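Xylosidase (Xanthomonas axonopodis pv. citri, PDB 6XN2) probably hydrolyses short xylo-oligosaccharides to release xylose, as a glycoside hydrolase of family 43, and binds xylose units in its pocket and a calcium ion. Local coordinates at residues W260-A265 against L342-D347; V173-D176 against A180-L183; Y322-L327 against Y354-D359; I280-S285 against G348-I353; G145-D150 against F156-Q161. All blocks are in the same frame, centred on the assembly; numbering follows the deposited sequence.

Interactions 1 and 4 form one patch, their centres about 7 Å apart: both tie the stretch following strand 336-342 to the eight-stranded sheet, and His344 CD2 packs 3.6 Å from Ile350 CG1. Interaction 1 is on one outermost strand of that sheet, 257-264, and interaction 2 on the opposite one, 172-175; they meet where Gln263 OE1 comes 3.4 Å from Asp176 OD1. Interaction 3 continues the stretch after Ile353. Its His323 touches His308 and Arg335 of the xylose pocket and is hydrogen-bonded to the backbone of Asp50, another pocket residue. Interaction 5 sits on a different sheet, its centre about 34 Å from that of interaction 3 and on the opposite side of the chain's centre.

Interaction 1 (W260-A265 against L342-D347); sequences WVHQHA and LAHAAD
His264 and His344 stack face to face from opposite directions, their ring centroids 3.7 Å apart and their planes only 16° from parallel. The rings are offset, so that His264 CD2 stands 3.4 Å from His344 CD2 while His264 NE2 reaches back towards His344 CB. The CG of His264 is turned anti to its own backbone N (chi1 172°), which lays the imidazole flat against its partner; its methylene CB also rests over the His344 face in a CH-pi contact. Ala265 CB packs on the opposite face of the His264 ring.

His262 meets the same imidazole differently. It comes in rim to rim, with its plane well inclined, and a hydrogen bond of 3.1 Å runs from NE2 to NE2 between His262 and His344, fairly straight at 157°. His344 is therefore held over one face by one strand residue and at its edge by another. In the plane of the His264 ring, a water 2.9 Å from His264 NE2 donates to Ala345 O, also at 2.9 Å. Trp318 and Tyr269 add edge-to-face contacts to His344 and extend the aromatic cluster.

The bond between His262 and His344 takes one hydrogen from one of two like nitrogens. One NE2 must offer its lone pair, so both nitrogens carrying hydrogen at once would probably be disfavoured; either ring could be the donor.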
# COMPACT_ATOMS: atom_id res chain seq x y z
N TRP A 260 -0.50 -0.00 -5.56
CA TRP A 260 -0.59 1.45 -5.57
C TRP A 260 -0.61 1.87 -7.01
O TRP A 260 0.10 1.28 -7.83
CB TRP A 260 0.58 2.10 -4.82
CG TRP A 260 0.53 3.62 -4.79
CD1 TRP A 260 1.05 4.48 -5.72
CD2 TRP A 260 -0.08 4.45 -3.78
NE1 TRP A 260 0.81 5.78 -5.35
CE2 TRP A 260 0.12 5.79 -4.17
CE3 TRP A 260 -0.76 4.18 -2.58
CZ2 TRP A 260 -0.35 6.87 -3.40
CZ3 TRP A 260 -1.22 5.25 -1.83
CH2 TRP A 260 -1.01 6.58 -2.24
N VAL A 261 -1.42 2.87 -7.34
CA VAL A 261 -1.46 3.37 -8.71
C VAL A 261 -1.29 4.88 -8.72
O VAL A 261 -1.91 5.59 -7.94
CB VAL A 261 -2.78 2.98 -9.43
CG1 VAL A 261 -2.81 3.56 -10.85
CG2 VAL A 261 -2.93 1.47 -9.49
N HIS A 262 -0.41 5.36 -9.59
CA HIS A 262 -0.31 6.80 -9.80
C HIS A 262 -0.31 7.11 -11.30
O HIS A 262 0.01 6.26 -12.14
CB HIS A 262 0.93 7.38 -9.09
CG HIS A 262 2.22 7.11 -9.79
ND1 HIS A 262 2.99 5.99 -9.54
CD2 HIS A 262 2.90 7.84 -10.71
CE1 HIS A 262 4.08 6.03 -10.28
NE2 HIS A 262 4.05 7.14 -11.01
N GLN A 263 -0.67 8.34 -11.63
CA GLN A 263 -0.70 8.78 -12.98
C GLN A 263 0.47 9.69 -13.30
O GLN A 263 0.80 10.54 -12.56
CB GLN A 263 -1.99 9.54 -13.28
CG GLN A 263 -3.21 8.69 -13.43
CD GLN A 263 -4.43 9.48 -13.81
OE1 GLN A 263 -5.04 10.08 -13.00
NE2 GLN A 263 -4.77 9.47 -15.06
N HIS A 264 1.06 9.47 -14.45
CA HIS A 264 2.15 10.27 -14.90
C HIS A 264 2.29 10.12 -16.38
O HIS A 264 2.21 9.03 -16.88
CB HIS A 264 3.43 9.82 -14.24
CG HIS A 264 4.64 10.47 -14.79
ND1 HIS A 264 4.96 11.77 -14.51
CD2 HIS A 264 5.57 10.03 -15.65
CE1 HIS A 264 6.06 12.09 -15.15
NE2 HIS A 264 6.45 11.05 -15.84
N ALA A 265 2.47 11.23 -17.07
CA ALA A 265 2.67 11.24 -18.49
C ALA A 265 1.68 10.46 -19.30
O ALA A 265 2.04 9.80 -20.23
CB ALA A 265 4.08 10.79 -18.81
N LEU A 342 11.90 10.28 -5.99
CA LEU A 342 11.72 9.37 -7.08
C LEU A 342 11.68 10.10 -8.39
O LEU A 342 11.15 11.16 -8.49
CB LEU A 342 10.45 8.56 -6.90
CG LEU A 342 9.95 7.60 -7.95
CD1 LEU A 342 9.18 6.49 -7.34
CD2 LEU A 342 9.07 8.30 -8.94
N ALA A 343 12.27 9.48 -9.39
CA ALA A 343 12.35 10.03 -10.69
C ALA A 343 11.82 9.21 -11.83
O ALA A 343 12.14 8.06 -11.94
CB ALA A 343 13.80 10.32 -10.99
N HIS A 344 11.06 9.84 -12.70
CA HIS A 344 10.61 9.21 -13.91
C HIS A 344 11.56 9.69 -14.95
O HIS A 344 11.85 10.85 -15.04
CB HIS A 344 9.25 9.70 -14.33
CG HIS A 344 8.16 9.30 -13.42
ND1 HIS A 344 7.77 10.05 -12.35
CD2 HIS A 344 7.37 8.20 -13.42
CE1 HIS A 344 6.77 9.46 -11.74
NE2 HIS A 344 6.53 8.33 -12.36
N ALA A 345 12.02 8.80 -15.79
CA ALA A 345 12.91 9.21 -16.84
C ALA A 345 12.10 9.66 -18.03
O ALA A 345 10.92 9.50 -18.09
CB ALA A 345 13.81 8.07 -17.22
N ALA A 346 12.78 10.23 -19.01
CA ALA A 346 12.12 10.70 -20.22
C ALA A 346 11.29 9.65 -20.92
O ALA A 346 10.31 9.95 -21.52
CB ALA A 346 13.16 11.23 -21.17
N ASP A 347 11.67 8.39 -20.77
CA ASP A 347 10.96 7.30 -21.43
C ASP A 347 9.88 6.70 -20.53
O ASP A 347 9.34 5.63 -20.81
CB ASP A 347 11.95 6.22 -21.88
CG ASP A 347 12.61 5.51 -20.72
OD1 ASP A 347 12.56 6.02 -19.58
OD2 ASP A 347 13.21 4.43 -20.95
O HOH W 1 8.17 10.33 -18.07

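Interaction 2 (V173-D176 against A180-L183)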
# COMPACT_ATOMS: atom_id res chain seq x y z
N VAL A 173 -6.70 3.87 -2.99
CA VAL A 173 -7.72 4.59 -3.74
C VAL A 173 -7.11 5.66 -4.63
O VAL A 173 -6.51 6.63 -4.14
CB VAL A 173 -8.75 5.24 -2.81
CG1 VAL A 173 -9.73 6.06 -3.62
CG2 VAL A 173 -9.48 4.16 -2.03
N LEU A 174 -7.25 5.47 -5.94
CA LEU A 174 -6.70 6.41 -6.91
C LEU A 174 -7.71 7.50 -7.25
O LEU A 174 -8.81 7.21 -7.73
CB LEU A 174 -6.27 5.67 -8.17
CG LEU A 174 -6.02 6.56 -9.40
CD1 LEU A 174 -4.81 7.45 -9.18
CD2 LEU A 174 -5.89 5.74 -10.67
N ALA A 175 -7.29 8.73 -7.05
CA ALA A 175 -8.08 9.90 -7.48
C ALA A 175 -7.64 10.16 -8.91
O ALA A 175 -6.65 10.83 -9.09
CB ALA A 175 -7.82 11.07 -6.59
N ASP A 176 -8.41 9.68 -9.88
CA ASP A 176 -8.06 9.83 -11.30
C ASP A 176 -8.20 11.29 -11.70
O ASP A 176 -8.99 12.03 -11.11
CB ASP A 176 -8.95 8.94 -12.16
CG ASP A 176 -8.41 8.76 -13.58
OD1 ASP A 176 -8.17 9.77 -14.27
OD2 ASP A 176 -8.24 7.59 -14.00
N ALA A 180 -12.91 10.43 -11.37
CA ALA A 180 -13.33 9.21 -10.76
C ALA A 180 -12.36 8.73 -9.71
O ALA A 180 -11.25 9.16 -9.68
CB ALA A 180 -13.52 8.14 -11.80
N HIS A 181 -12.82 7.85 -8.85
CA HIS A 181 -12.00 7.23 -7.85
C HIS A 181 -12.05 5.73 -8.03
O HIS A 181 -13.08 5.19 -8.24
CB HIS A 181 -12.41 7.60 -6.44
CG HIS A 181 -12.00 8.96 -5.99
ND1 HIS A 181 -12.76 10.07 -6.20
CD2 HIS A 181 -10.94 9.37 -5.27
CE1 HIS A 181 -12.17 11.12 -5.68
NE2 HIS A 181 -11.06 10.72 -5.11
N TYR A 182 -10.91 5.08 -7.94
CA TYR A 182 -10.83 3.65 -8.10
C TYR A 182 -10.20 3.00 -6.89
O TYR A 182 -9.22 3.46 -6.41
CB TYR A 182 -10.01 3.26 -9.33
CG TYR A 182 -10.56 3.72 -10.65
CD1 TYR A 182 -10.24 4.94 -11.14
CD2 TYR A 182 -11.36 2.93 -11.38
CE1 TYR A 182 -10.74 5.36 -12.34
CE2 TYR A 182 -11.86 3.34 -12.57
CZ TYR A 182 -11.56 4.56 -13.05
OH TYR A 182 -12.04 4.97 -14.25
N LEU A 183 -10.79 1.94 -6.42
CA LEU A 183 -10.24 1.21 -5.29
C LEU A 183 -9.48 -0.02 -5.78
O LEU A 183 -9.99 -0.81 -6.57
CB LEU A 183 -11.35 0.79 -4.32
CG LEU A 183 -10.90 -0.15 -3.18
CD1 LEU A 183 -9.95 0.55 -2.21
CD2 LEU A 183 -12.12 -0.71 -2.45
O HOH W 2 -10.57 11.95 -8.88
O HOH W 3 -10.43 7.04 -15.34
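The His181 ring meets Val173 at its edge, where His181 CD2 lies 3.9 Å from Val173 CG1; a water sits over one face of this imidazole, towards its rim. Its CG stands beside the backbone N (chi1 -77°), which swings the ring over to the facing strand and brings NE2 within 3.6 Å of Ala175 CB. On the other side of the hairpin the Tyr182 ring has Leu174 O near its plane at the edge. The Asp176 carboxylate, turned 55° from the phenol, puts OD2 3.7 Å from Tyr182 CE1, and Tyr289 adds an edge-to-face ring contact to Tyr182.

Strands 173-175 and 181-183 run antiparallel, at 163°. Leu174 and Tyr182 form the hydrogen-bonded pair: Leu174 N donates to Tyr182 O at 2.9 Å and Tyr182 N to Leu174 O at 3.0 Å. Val173 with Leu183 is a non-hydrogen-bonded pair whose branches touch, CG2 of the valine 3.6 Å from CD1 of the leucine. Asp176 N then reaches Ala180 O at 2.9 Å, and a water donating to both Ala180 O and Asp176 O draws in the connecting turn.

Asp176 OD2 accepts from Tyr268 OH and, weakly, from a water that also bonds Tyr182 OH, while OD1 takes Asp178 N. So many donors would be expected to favour an ionised carboxylate despite its burial.

Interaction 3 (Y322-L327 against Y354-D359)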
# COMPACT_ATOMS: atom_id res chain seq x y z
N TYR A 322 8.09 4.52 1.85
CA TYR A 322 8.25 3.09 2.08
C TYR A 322 8.52 2.88 3.55
O TYR A 322 8.41 3.82 4.34
CB TYR A 322 9.37 2.51 1.21
CG TYR A 322 10.74 3.10 1.46
CD1 TYR A 322 11.08 4.38 1.00
CD2 TYR A 322 11.72 2.37 2.14
CE1 TYR A 322 12.33 4.92 1.24
CE2 TYR A 322 12.99 2.90 2.38
CZ TYR A 322 13.28 4.18 1.92
OH TYR A 322 14.53 4.71 2.15
N HIS A 323 8.85 1.65 3.94
CA HIS A 323 9.23 1.40 5.32
C HIS A 323 10.31 0.33 5.44
O HIS A 323 10.58 -0.41 4.49
CB HIS A 323 7.99 1.01 6.17
CG HIS A 323 7.44 -0.36 5.87
ND1 HIS A 323 6.13 -0.55 5.47
CD2 HIS A 323 7.99 -1.59 5.95
CE1 HIS A 323 5.92 -1.85 5.30
NE2 HIS A 323 7.04 -2.50 5.57
N ASP A 324 10.96 0.27 6.59
CA ASP A 324 11.79 -0.88 6.92
C ASP A 324 11.83 -1.10 8.42
O ASP A 324 11.15 -0.40 9.18
CB ASP A 324 13.20 -0.75 6.33
CG ASP A 324 14.04 0.38 6.95
OD1 ASP A 324 13.79 0.82 8.10
OD2 ASP A 324 14.99 0.82 6.27
N SER A 325 12.64 -2.06 8.85
CA SER A 325 12.66 -2.45 10.24
C SER A 325 13.98 -2.09 10.93
O SER A 325 14.34 -2.72 11.93
CB SER A 325 12.41 -3.96 10.36
OG SER A 325 11.09 -4.28 9.97
N VAL A 326 14.68 -1.09 10.42
CA VAL A 326 16.00 -0.76 10.95
C VAL A 326 15.88 -0.16 12.35
O VAL A 326 16.61 -0.56 13.25
CB VAL A 326 16.76 0.22 10.02
CG1 VAL A 326 18.00 0.76 10.70
CG2 VAL A 326 17.13 -0.48 8.72
N LEU A 327 14.94 0.76 12.53
CA LEU A 327 14.72 1.41 13.82
C LEU A 327 14.53 0.41 14.96
O LEU A 327 15.04 0.60 16.06
CB LEU A 327 13.52 2.35 13.74
CG LEU A 327 13.06 3.06 15.01
CD1 LEU A 327 14.13 4.00 15.56
CD2 LEU A 327 11.77 3.83 14.73
N TYR A 354 17.60 2.17 -4.19
CA TYR A 354 18.31 1.26 -3.32
C TYR A 354 18.32 1.92 -1.97
O TYR A 354 19.01 2.86 -1.78
CB TYR A 354 19.71 1.00 -3.88
CG TYR A 354 19.68 0.21 -5.16
CD1 TYR A 354 19.57 0.82 -6.35
CD2 TYR A 354 19.72 -1.15 -5.16
CE1 TYR A 354 19.51 0.10 -7.52
CE2 TYR A 354 19.67 -1.87 -6.32
CZ TYR A 354 19.56 -1.23 -7.49
OH TYR A 354 19.52 -1.90 -8.66
N PRO A 355 17.58 1.38 -1.03
CA PRO A 355 17.33 2.02 0.27
C PRO A 355 18.55 2.09 1.19
O PRO A 355 18.50 2.83 2.17
CB PRO A 355 16.23 1.15 0.89
CG PRO A 355 16.36 -0.18 0.21
CD PRO A 355 16.82 0.13 -1.18
N TYR A 356 19.61 1.33 0.90
CA TYR A 356 20.82 1.39 1.71
C TYR A 356 22.02 1.64 0.81
O TYR A 356 23.16 1.41 1.21
CB TYR A 356 20.99 0.09 2.52
CG TYR A 356 19.67 -0.29 3.15
CD1 TYR A 356 19.17 0.43 4.24
CD2 TYR A 356 18.90 -1.32 2.63
CE1 TYR A 356 17.95 0.11 4.79
CE2 TYR A 356 17.67 -1.63 3.17
CZ TYR A 356 17.20 -0.92 4.26
OH TYR A 356 15.98 -1.23 4.80
N GLY A 357 21.76 2.16 -0.38
CA GLY A 357 22.79 2.37 -1.38
C GLY A 357 22.87 1.19 -2.35
O GLY A 357 22.56 0.05 -1.98
N GLU A 358 23.27 1.46 -3.58
CA GLU A 358 23.32 0.39 -4.57
C GLU A 358 24.46 -0.58 -4.25
O GLU A 358 24.40 -1.75 -4.62
CB GLU A 358 23.48 0.95 -5.99
CG GLU A 358 23.59 -0.13 -7.05
CD GLU A 358 23.46 0.39 -8.47
OE1 GLU A 358 23.03 1.56 -8.64
OE2 GLU A 358 23.77 -0.37 -9.42
N ASP A 359 25.48 -0.10 -3.55
CA ASP A 359 26.64 -0.93 -3.22
C ASP A 359 26.40 -1.81 -2.00
O ASP A 359 27.24 -2.64 -1.65
CB ASP A 359 27.87 -0.06 -2.98
CG ASP A 359 28.38 0.61 -4.25
OD1 ASP A 359 27.96 0.19 -5.35
OD2 ASP A 359 29.20 1.54 -4.14
O HOH W 4 16.55 3.81 3.83
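Where Val326 faces Tyr356 the backbones stay wide apart, CA to CA 10.6 Å, so the gap is spanned by side chains and a water. On one side, strand 322-324 ends in an Asx turn: Asp324 OD1 takes Val326 N at 3.1 Å, from well above the carboxylate plane. On the other, Tyr354 to Gly357 form a type I turn closed by Gly357 N to Tyr354 O, 3.2 Å, and Gly357 holds a positive phi.

The turn delivers Tyr356, whose phenol approaches Asp324 from the opposite direction, with the carboxylate oxygen at the ring's edge. Tyr356 OH donates to Asp324 OD2 at 2.7 Å, on the anti side and 32° out of the carboxylate plane, with carboxylate and ring planes 16° apart. Asp324 CG sits between the backbone N and the carbonyl carbon (chi1 67°), which turns one oxygen to Val326 N and the other to the tyrosine. Val326 CG2 slides past the phenol, 4.1 Å from Tyr356 CE1. Two residues back along the strand from Asp324, Tyr322 CE2 packs 4.0 Å from Pro355 CB, and that same CB lies over one face of the Tyr356 ring, towards its rim. A water links Tyr322 OH (2.8 Å) with Pro355 O (2.7 Å), while Ser39 OG also bonds the hydroxyl.

Asp324 OD2 has a second partner in the salt bridge to Lys338 of strand 336-342, and Tyr356 OH accepts from Val303 N. Helix 29-36 lies alongside, with Ala34 touching Val326 and Leu33 touching Tyr356, so the contact joins strand 317-324, the chain's late loop and its N-terminal helix.

Interaction 4 (I280-S285 against G348-I353)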
# COMPACT_ATOMS: atom_id res chain seq x y z
N ILE A 280 9.57 -3.83 -4.57
CA ILE A 280 8.45 -3.10 -5.03
C ILE A 280 8.70 -3.07 -6.52
O ILE A 280 9.69 -2.60 -6.96
CB ILE A 280 8.34 -1.67 -4.53
CG1 ILE A 280 8.27 -1.63 -3.03
CG2 ILE A 280 7.07 -1.08 -5.07
CD1 ILE A 280 7.11 -2.35 -2.45
N CYS A 281 7.81 -3.65 -7.28
CA CYS A 281 7.89 -3.66 -8.72
C CYS A 281 6.84 -2.75 -9.33
O CYS A 281 5.99 -2.36 -8.67
CB CYS A 281 7.67 -5.05 -9.24
SG CYS A 281 9.06 -6.15 -8.99
N TYR A 282 6.94 -2.39 -10.58
CA TYR A 282 5.89 -1.59 -11.18
C TYR A 282 5.61 -2.04 -12.61
O TYR A 282 6.44 -2.69 -13.26
CB TYR A 282 6.22 -0.09 -11.13
CG TYR A 282 7.25 0.38 -12.14
CD1 TYR A 282 8.60 0.07 -11.98
CD2 TYR A 282 6.88 1.16 -13.22
CE1 TYR A 282 9.54 0.51 -12.90
CE2 TYR A 282 7.82 1.60 -14.14
CZ TYR A 282 9.14 1.27 -13.97
OH TYR A 282 10.08 1.70 -14.88
N ALA A 283 4.41 -1.70 -13.06
CA ALA A 283 3.93 -2.01 -14.39
C ALA A 283 3.10 -0.84 -14.89
O ALA A 283 2.61 -0.04 -14.09
CB ALA A 283 3.10 -3.29 -14.39
N THR A 284 2.95 -0.74 -16.20
CA THR A 284 2.21 0.41 -16.75
C THR A 284 1.04 0.01 -17.66
O THR A 284 1.09 -1.04 -18.21
CB THR A 284 3.12 1.39 -17.47
OG1 THR A 284 3.82 0.63 -18.44
CG2 THR A 284 4.13 2.03 -16.55
N SER A 285 0.06 0.89 -17.77
CA SER A 285 -1.13 0.71 -18.63
C SER A 285 -1.68 2.06 -19.10
O SER A 285 -1.29 3.07 -18.58
CB SER A 285 -2.18 -0.02 -17.91
OG SER A 285 -3.26 -0.28 -18.79
N GLY A 348 9.55 7.37 -19.44
CA GLY A 348 8.52 6.93 -18.54
C GLY A 348 8.95 5.95 -17.50
O GLY A 348 8.26 5.74 -16.57
N THR A 349 10.09 5.36 -17.64
CA THR A 349 10.57 4.39 -16.68
C THR A 349 11.00 4.98 -15.36
O THR A 349 11.29 6.13 -15.27
CB THR A 349 11.72 3.54 -17.25
OG1 THR A 349 12.86 4.35 -17.51
CG2 THR A 349 11.30 2.89 -18.46
N ILE A 350 11.05 4.16 -14.33
CA ILE A 350 11.44 4.61 -13.01
C ILE A 350 12.62 3.82 -12.52
O ILE A 350 12.56 2.64 -12.42
CB ILE A 350 10.31 4.47 -12.00
CG1 ILE A 350 9.08 5.20 -12.48
CG2 ILE A 350 10.72 5.03 -10.68
CD1 ILE A 350 7.88 5.01 -11.60
N ALA A 351 13.68 4.52 -12.21
CA ALA A 351 14.90 3.90 -11.76
C ALA A 351 14.78 3.26 -10.41
O ALA A 351 14.12 3.74 -9.55
CB ALA A 351 16.00 4.93 -11.75
N THR A 352 15.46 2.15 -10.23
CA THR A 352 15.42 1.47 -8.98
C THR A 352 15.99 2.29 -7.84
O THR A 352 17.02 2.89 -7.95
CB THR A 352 16.17 0.14 -9.07
OG1 THR A 352 15.68 -0.61 -10.16
CG2 THR A 352 15.97 -0.65 -7.88
N ILE A 353 15.29 2.30 -6.74
CA ILE A 353 15.76 2.98 -5.56
C ILE A 353 16.38 1.93 -4.65
O ILE A 353 15.80 0.95 -4.41
CB ILE A 353 14.61 3.69 -4.85
CG1 ILE A 353 13.97 4.68 -5.79
CG2 ILE A 353 15.10 4.37 -3.60
CD1 ILE A 353 12.91 5.53 -5.18
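One hydrogen bond carries the polar part: Ile350 N donates to Tyr282 OH at 2.7 Å, nearly straight at 166°. The hydroxyl of the buried Tyr282 thus serves as acceptor for a loop amide. Tyr282 reaches it by turning CG between its backbone N and carbonyl carbon (chi1 76°), which sends the ring out from the strand across to the loop.

Apolar contact reinforces the bond. Ile350 lies over one face of the ring, its CB 3.9 Å from Tyr282 CZ, and CD1 of the same isoleucine stands 4.2 Å above the plane, towards the rim. Thr349 instead makes van der Waals contact with the hydroxyl at the ring's edge, its CA 3.3 Å and its CB 3.4 Å from Tyr282 OH. The threonine hydroxyl is engaged elsewhere, with Asp347 OD1, a bond within the loop just before the contact.

Strand 280-285 lies between strands 267-273 and 292-299 in the eight-stranded sheet. Tyr282 packs there against Tyr269 and Ser271 on one neighbour and Gln295 on the other. The loop following strand 336-342 is tied to both of these strands as well, through Gly348 O to Tyr269 OH and Thr352 OG1 to Val297 O.

Interaction 5 (G145-D150 against F156-Q161); sequences GVAVGD and FVAEPQ
In the beta hairpin of strands 142-149 and 157-158, Val148 and Val157 make the hydrogen-bonded pair. Val157 N donates to Val148 O at 2.8 Å, and Val148 N to Val157 O at 2.9 Å, from 49° above the carbonyl plane. A further, almost straight bond (175°) runs from Glu159 N to Val146 O at 3.0 Å. Ala147 and Ala158 form the non-hydrogen-bonded pair between them, their CA atoms only 3.7 Å apart, with Ala147 CB 4.0 Å from Ala158 CB.

Strand 157-158 is an outermost strand of a four-stranded antiparallel sheet, as in a blade of the five-bladed beta-propeller of family 43. Leu105 of strand 99-106, in the preceding sheet, touches the face with both alanines.

Phe156 packs back on the hairpin, with CB 3.5 Å from Ala147 CB and CD2 3.6 Å from Gly149 N, where glycine brings no side chain to the ring. Glu159 lies side by side with Val146, CG to CG1 3.9 Å, and its chain bends at chi2 (-71°) to bring the carboxylate past Val148 CG2. Beyond the last bridge, one water donates to Val146 O and Glu159 O, and another links Val146 N to Gln161 O.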
# COMPACT_ATOMS: atom_id res chain seq x y z
N GLY A 145 -13.01 -1.74 5.23
CA GLY A 145 -14.01 -0.80 5.70
C GLY A 145 -13.61 0.62 5.35
O GLY A 145 -12.50 0.87 4.87
N VAL A 146 -14.51 1.57 5.57
CA VAL A 146 -14.18 2.96 5.35
C VAL A 146 -14.68 3.80 6.54
O VAL A 146 -15.64 3.42 7.23
CB VAL A 146 -14.75 3.48 3.99
CG1 VAL A 146 -16.27 3.50 4.02
CG2 VAL A 146 -14.19 4.86 3.64
N ALA A 147 -14.00 4.91 6.79
CA ALA A 147 -14.37 5.84 7.84
C ALA A 147 -14.39 7.26 7.28
O ALA A 147 -13.57 7.60 6.42
CB ALA A 147 -13.42 5.73 9.01
N VAL A 148 -15.32 8.08 7.73
CA VAL A 148 -15.53 9.40 7.14
C VAL A 148 -15.21 10.54 8.11
O VAL A 148 -15.52 10.46 9.30
CB VAL A 148 -16.98 9.55 6.62
CG1 VAL A 148 -17.10 10.74 5.68
CG2 VAL A 148 -17.41 8.26 5.91
N GLY A 149 -14.62 11.58 7.59
CA GLY A 149 -14.28 12.76 8.33
C GLY A 149 -14.47 14.02 7.52
O GLY A 149 -14.64 13.97 6.34
N ASP A 150 -14.43 15.15 8.19
CA ASP A 150 -14.60 16.42 7.54
C ASP A 150 -13.28 17.14 7.30
O ASP A 150 -13.25 18.20 6.76
CB ASP A 150 -15.55 17.29 8.33
CG ASP A 150 -16.96 16.86 8.19
OD1 ASP A 150 -17.43 16.72 7.09
OD2 ASP A 150 -17.60 16.67 9.19
N PHE A 156 -12.17 10.23 12.17
CA PHE A 156 -13.01 9.55 11.24
C PHE A 156 -13.99 8.68 11.95
O PHE A 156 -13.65 8.03 12.89
CB PHE A 156 -12.16 8.71 10.29
CG PHE A 156 -11.16 9.50 9.52
CD1 PHE A 156 -9.91 9.72 10.02
CD2 PHE A 156 -11.46 10.03 8.32
CE1 PHE A 156 -9.00 10.45 9.33
CE2 PHE A 156 -10.56 10.77 7.63
CZ PHE A 156 -9.33 10.98 8.13
N VAL A 157 -15.23 8.70 11.49
CA VAL A 157 -16.25 7.87 12.04
C VAL A 157 -16.39 6.71 11.10
O VAL A 157 -16.78 6.88 9.99
CB VAL A 157 -17.55 8.64 12.15
CG1 VAL A 157 -18.61 7.77 12.71
CG2 VAL A 157 -17.35 9.84 13.01
N ALA A 158 -16.07 5.52 11.59
CA ALA A 158 -16.11 4.32 10.75
C ALA A 158 -17.54 3.88 10.49
O ALA A 158 -18.35 4.03 11.35
CB ALA A 158 -15.34 3.21 11.41
N GLU A 159 -17.78 3.33 9.31
CA GLU A 159 -19.06 2.77 8.99
C GLU A 159 -19.23 1.48 9.78
O GLU A 159 -18.29 0.80 10.06
CB GLU A 159 -19.16 2.47 7.51
CG GLU A 159 -19.18 3.69 6.63
CD GLU A 159 -20.47 4.48 6.73
OE1 GLU A 159 -21.51 3.87 6.84
OE2 GLU A 159 -20.43 5.72 6.68
N PRO A 160 -20.46 1.16 10.15
CA PRO A 160 -20.79 -0.03 10.91
C PRO A 160 -20.46 -1.34 10.22
O PRO A 160 -20.19 -2.28 10.88
CB PRO A 160 -22.29 0.08 11.07
CG PRO A 160 -22.72 1.01 10.03
CD PRO A 160 -21.64 1.98 9.91
N GLN A 161 -20.52 -1.37 8.90
CA GLN A 161 -20.22 -2.57 8.12
C GLN A 161 -19.09 -2.29 7.14
O GLN A 161 -18.84 -1.13 6.80
CB GLN A 161 -21.47 -3.04 7.37
CG GLN A 161 -22.53 -3.64 8.26
CD GLN A 161 -23.92 -3.59 7.64
OE1 GLN A 161 -24.08 -3.61 6.41
NE2 GLN A 161 -24.93 -3.52 8.49
O HOH W 5 -15.86 0.72 8.74
O HOH W 6 -17.08 0.40 5.41